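Ribulose bisphosphate carboxylase (Pyrococcus horikoshii, PDB 2D69) probably catalyses carboxylation of ribulose 1,5-bisphosphate to two molecules of 3-phosphoglycerate, acting in an archaeal pathway of AMP degradation. Local coordinates at residues F138-Q141 / G142-F146; E266-D270 / L271-I275. All coordinates share one frame; numbering follows the deposited sequence.

Interaction 1 of 2, residues F138-Q141 / G142-F146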
loop_
_atom_site.group_PDB
_atom_site.type_symbol
_atom_site.label_atom_id
_atom_site.label_comp_id
_atom_site.label_asym_id
_atom_site.label_seq_id
_atom_site.Cartn_x
_atom_site.Cartn_y
_atom_site.Cartn_z
ATOM N N PHE A 138 -20.327 5.452 23.178
ATOM C CA PHE A 138 -21.616 6.171 23.205
ATOM C C PHE A 138 -22.244 6.188 24.605
ATOM O O PHE A 138 -22.570 7.234 25.150
ATOM C CB PHE A 138 -22.557 5.597 22.150
ATOM C CG PHE A 138 -22.072 5.776 20.758
ATOM C CD1 PHE A 138 -22.328 6.972 20.055
ATOM C CD2 PHE A 138 -21.319 4.772 20.125
ATOM C CE1 PHE A 138 -21.874 7.160 18.761
ATOM C CE2 PHE A 138 -20.859 4.939 18.802
ATOM C CZ PHE A 138 -21.123 6.163 18.123
ATOM N N GLY A 139 -22.351 5.027 25.201
ATOM C CA GLY A 139 -23.126 4.844 26.409
ATOM C C GLY A 139 -24.574 5.228 26.263
ATOM O O GLY A 139 -25.092 5.416 25.156
ATOM N N VAL A 140 -25.195 5.457 27.406
ATOM C CA VAL A 140 -26.598 5.821 27.472
ATOM C C VAL A 140 -26.889 7.095 26.687
ATOM O O VAL A 140 -27.804 7.109 25.850
ATOM C CB VAL A 140 -27.038 5.958 28.969
ATOM C CG1 VAL A 140 -28.498 6.493 29.086
ATOM C CG2 VAL A 140 -26.940 4.590 29.670
ATOM N N GLN A 141 -26.122 8.161 26.948
ATOM C CA GLN A 141 -26.436 9.450 26.335
ATOM C C GLN A 141 -26.106 9.461 24.860
ATOM O O GLN A 141 -26.845 9.976 24.111
ATOM C CB GLN A 141 -25.805 10.656 27.092
ATOM C CG GLN A 141 -26.448 10.863 28.542
ATOM C CD GLN A 141 -28.012 10.768 28.592
ATOM O OE1 GLN A 141 -28.726 11.460 27.837
ATOM N NE2 GLN A 141 -28.522 9.918 29.475
ATOM N N GLY A 142 -25.060 8.773 24.443
ATOM C CA GLY A 142 -24.741 8.705 23.023
ATOM C C GLY A 142 -25.799 7.988 22.202
ATOM O O GLY A 142 -26.181 8.455 21.123
ATOM N N ILE A 143 -26.273 6.852 22.717
ATOM C CA ILE A 143 -27.306 6.081 22.058
ATOM C C ILE A 143 -28.566 6.865 22.070
ATOM O O ILE A 143 -29.246 6.968 21.047
ATOM C CB ILE A 143 -27.478 4.705 22.731
ATOM C CG1 ILE A 143 -26.309 3.776 22.334
ATOM C CG2 ILE A 143 -28.837 4.040 22.371
ATOM C CD1 ILE A 143 -26.092 2.659 23.300
ATOM N N ARG A 144 -28.907 7.465 23.202
ATOM C CA ARG A 144 -30.156 8.245 23.219
ATOM C C ARG A 144 -30.127 9.327 22.183
ATOM O O ARG A 144 -31.157 9.627 21.555
ATOM C CB ARG A 144 -30.427 8.850 24.592
ATOM C CG ARG A 144 -30.951 7.867 25.637
ATOM C CD ARG A 144 -31.570 8.557 26.862
ATOM N NE ARG A 144 -32.156 7.595 27.763
ATOM C CZ ARG A 144 -33.287 6.953 27.564
ATOM N NH1 ARG A 144 -34.026 7.157 26.484
ATOM N NH2 ARG A 144 -33.694 6.081 28.442
ATOM N N GLU A 145 -28.955 9.941 22.013
ATOM C CA GLU A 145 -28.787 11.009 21.021
ATOM C C GLU A 145 -28.970 10.542 19.563
ATOM O O GLU A 145 -29.713 11.176 18.778
ATOM C CB GLU A 145 -27.435 11.670 21.187
ATOM C CG GLU A 145 -27.114 12.749 20.171
ATOM C CD GLU A 145 -25.722 13.377 20.358
ATOM O OE1 GLU A 145 -24.696 12.638 20.475
ATOM O OE2 GLU A 145 -25.650 14.622 20.335
ATOM N N PHE A 146 -28.347 9.439 19.182
ATOM C CA PHE A 146 -28.435 9.000 17.773
ATOM C C PHE A 146 -29.730 8.276 17.479
ATOM O O PHE A 146 -30.163 8.221 16.333
ATOM C CB PHE A 146 -27.127 8.277 17.286
ATOM C CG PHE A 146 -26.935 6.869 17.741
ATOM C CD1 PHE A 146 -25.769 6.518 18.444
ATOM C CD2 PHE A 146 -27.830 5.878 17.395
ATOM C CE1 PHE A 146 -25.525 5.191 18.835
ATOM C CE2 PHE A 146 -27.627 4.554 17.799
ATOM C CZ PHE A 146 -26.459 4.201 18.524
HETATM O O HOH W 1 -30.919 9.027 30.476
#

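Interaction 2 of 2, residues E266-D270 / L271-I275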
loop_
_atom_site.group_PDB
_atom_site.type_symbol
_atom_site.label_atom_id
_atom_site.label_comp_id
_atom_site.label_asym_id
_atom_site.label_seq_id
_atom_site.Cartn_x
_atom_site.Cartn_y
_atom_site.Cartn_z
ATOM N N GLU A 266 -11.406 -1.034 19.418
ATOM C CA GLU A 266 -10.633 -0.121 18.548
ATOM C C GLU A 266 -11.234 -0.023 17.195
ATOM O O GLU A 266 -11.346 1.076 16.624
ATOM C CB GLU A 266 -9.136 -0.516 18.423
ATOM C CG GLU A 266 -8.432 -0.630 19.745
ATOM C CD GLU A 266 -8.600 0.652 20.528
ATOM O OE1 GLU A 266 -9.026 0.571 21.692
ATOM O OE2 GLU A 266 -8.382 1.756 19.953
ATOM N N VAL A 267 -11.663 -1.149 16.656
ATOM C CA VAL A 267 -12.394 -1.116 15.354
ATOM C C VAL A 267 -13.621 -0.214 15.366
ATOM O O VAL A 267 -13.805 0.628 14.473
ATOM C CB VAL A 267 -12.803 -2.533 14.929
ATOM C CG1 VAL A 267 -13.600 -2.493 13.658
ATOM C CG2 VAL A 267 -11.554 -3.380 14.675
ATOM N N THR A 268 -14.469 -0.404 16.368
ATOM C CA THR A 268 -15.683 0.381 16.483
ATOM C C THR A 268 -15.460 1.852 16.775
ATOM O O THR A 268 -16.291 2.700 16.379
ATOM C CB THR A 268 -16.713 -0.239 17.493
ATOM O OG1 THR A 268 -16.186 -0.345 18.840
ATOM C CG2 THR A 268 -17.129 -1.649 17.075
ATOM N N GLU A 269 -14.367 2.172 17.452
ATOM C CA GLU A 269 -13.929 3.566 17.644
ATOM C C GLU A 269 -13.693 4.214 16.310
ATOM O O GLU A 269 -13.951 5.395 16.133
ATOM C CB GLU A 269 -12.619 3.626 18.479
ATOM C CG GLU A 269 -12.096 5.045 18.769
ATOM C CD GLU A 269 -13.022 5.851 19.678
ATOM O OE1 GLU A 269 -13.899 5.264 20.335
ATOM O OE2 GLU A 269 -12.886 7.079 19.735
ATOM N N ASP A 270 -13.154 3.467 15.362
ATOM C CA ASP A 270 -12.901 4.056 14.052
ATOM C C ASP A 270 -14.141 4.183 13.178
ATOM O O ASP A 270 -14.177 5.016 12.301
ATOM C CB ASP A 270 -11.829 3.261 13.296
ATOM C CG ASP A 270 -10.440 3.493 13.841
ATOM O OD1 ASP A 270 -10.228 4.532 14.529
ATOM O OD2 ASP A 270 -9.528 2.667 13.612
ATOM N N LEU A 271 -15.138 3.343 13.402
ATOM C CA LEU A 271 -16.286 3.276 12.505
ATOM C C LEU A 271 -17.562 3.921 13.049
ATOM O O LEU A 271 -18.568 3.911 12.385
ATOM C CB LEU A 271 -16.567 1.820 12.161
ATOM C CG LEU A 271 -15.466 1.011 11.474
ATOM C CD1 LEU A 271 -15.865 -0.400 11.370
ATOM C CD2 LEU A 271 -15.193 1.561 10.071
ATOM N N GLY A 272 -17.530 4.473 14.254
ATOM C CA GLY A 272 -18.736 5.027 14.865
ATOM C C GLY A 272 -19.852 4.053 15.248
ATOM O O GLY A 272 -21.030 4.353 15.096
ATOM N N LEU A 273 -19.477 2.863 15.717
ATOM C CA LEU A 273 -20.431 1.832 16.038
ATOM C C LEU A 273 -20.567 1.646 17.564
ATOM O O LEU A 273 -19.545 1.482 18.247
ATOM C CB LEU A 273 -19.919 0.519 15.417
ATOM C CG LEU A 273 -19.822 0.469 13.886
ATOM C CD1 LEU A 273 -19.110 -0.792 13.441
ATOM C CD2 LEU A 273 -21.223 0.513 13.265
ATOM N N ALA A 274 -21.812 1.637 18.071
ATOM C CA ALA A 274 -22.100 1.175 19.443
ATOM C C ALA A 274 -22.061 -0.352 19.473
ATOM O O ALA A 274 -22.407 -0.993 18.482
ATOM C CB ALA A 274 -23.402 1.651 19.876
ATOM N N ILE A 275 -21.639 -0.907 20.598
ATOM C CA ILE A 275 -21.537 -2.344 20.814
ATOM C C ILE A 275 -22.644 -2.806 21.774
ATOM O O ILE A 275 -22.826 -2.272 22.865
ATOM C CB ILE A 275 -20.183 -2.748 21.384
ATOM C CG1 ILE A 275 -19.035 -2.415 20.421
ATOM C CG2 ILE A 275 -20.122 -4.234 21.657
ATOM C CD1 ILE A 275 -17.659 -2.559 21.012
HETATM O O HOH W 2 -17.503 1.767 19.883
#

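Interaction 1 of 2, residues F138-Q141 / G142-F146
G142 N reaches back to F138 O at 3.0 Å, beginning a run of i to i+4 hydrogen bonds through the first turns of the helix that ends at 147. This first bond is the most bent (N-H...O 138°), and its donor stands well above the plane of the F138 carbonyl; the next, I143 N to G139 O at 3.1 Å, is nearly straight and aligned with the carbonyl. R144 N to V140 O and E145 N to Q141 O continue the series. The helix lies against the ends at which several strands of the alpha/beta barrel begin: the side chains of V140, I143 and R144 meet F344 of strand 344-348, and D308 OD1 receives the N-H groups of F138 and G139.

Along one flank, F138 and F146 form an edge-to-face (T-shaped) pair, with planes at 88° and centroids 5.3 Å apart. F146 supplies the edge: its CE1 stands over the face of F138, toward the rim, while CD1 comes within 3.8 Å of F138 CD1. CG of F146 sits between its own backbone N and carbonyl carbon (chi1 77°), which turns the ring back along the helix toward F138. F146 also pairs edge-to-face with Y248.

On another flank R144 runs alongside V140, and its guanidinium is fixed by a salt bridge to D366 and by the carbonyls of V149 and R152. E145 instead pairs with R208 of the second subunit. A water accepts from Q141 NE2 at 2.7 Å and, weakly, from R144 NE at 3.3 Å.

Interaction 2 of 2, residues E266-D270 / L271-I275
T268 carries this contact, its side chain set across those of L273 and I275 at roughly right angles while its carbonyl oxygen accepts from L273 N across the turn. OG1 lies between the backbone N and the carbonyl carbon (chi1 60°), which leaves CG2 anti to that carbon. From there CB and CG2 both meet L273 CB at 3.9 Å. OG1 touches I275 CD1 at 3.4 Å, so an apolar methyl lies against the hydroxyl. This oxygen is nevertheless well provided for: it hydrogen-bonds M264 O one turn back and a water at 2.7 Å, and the same water donates to L273 O at 2.6 Å, linking the helix to the outgoing chain.

On the neighbouring flank V267 and L271 lie side by side and point the same way, with V267 CG1 against L271 CD1 at 3.8 Å. L271 CG is anti to its carbonyl carbon (chi1 -60°) and leans over V267 O, and the side chain also reaches E239 and A242 of helix 231-244. An alanine here would remove the branched end, and V267 CG1 would probably lose its apolar mate, with a gap opening toward helix 231-244.

The backbone evidence for the helix end is a straight bond from L273 N to T268 O at 3.3 Å, with G272 between them at positive phi (67°). T268 O also accepts from Q137 NE2. The L273 bond matches the 6→1 bond of a Schellman motif, but with G272 N 4.1 Å from E269 O the 5→2 bond is missing and the end is only Schellman-like. The short turn through G272 and L273 is one of the alpha-to-beta connections of the TIM barrel, from helix 258-271 into strand 274-278, which ends at the predicted proton acceptor H278.

Followed from the N terminus, interaction 1 comes first, at the start of helix 139-147, and interaction 2 follows where helix 258-271 turns into strand 274-278. Each is made within one unbroken stretch, so neither closes a long loop; they lie in series, without nesting or crossing. Although the two are well separated in sequence, their centres are about 13 Å apart, and F138 bridges them: its CE2 lies 3.5 Å from A274 N, its CZ equally near G272 O. D308 joins them as well: the carboxylate that receives the start of helix 139-147 also accepts from I275 N through OD2. Helix 139-147 is thereby tied to the beginnings of barrel strands 274-278 and 309-311.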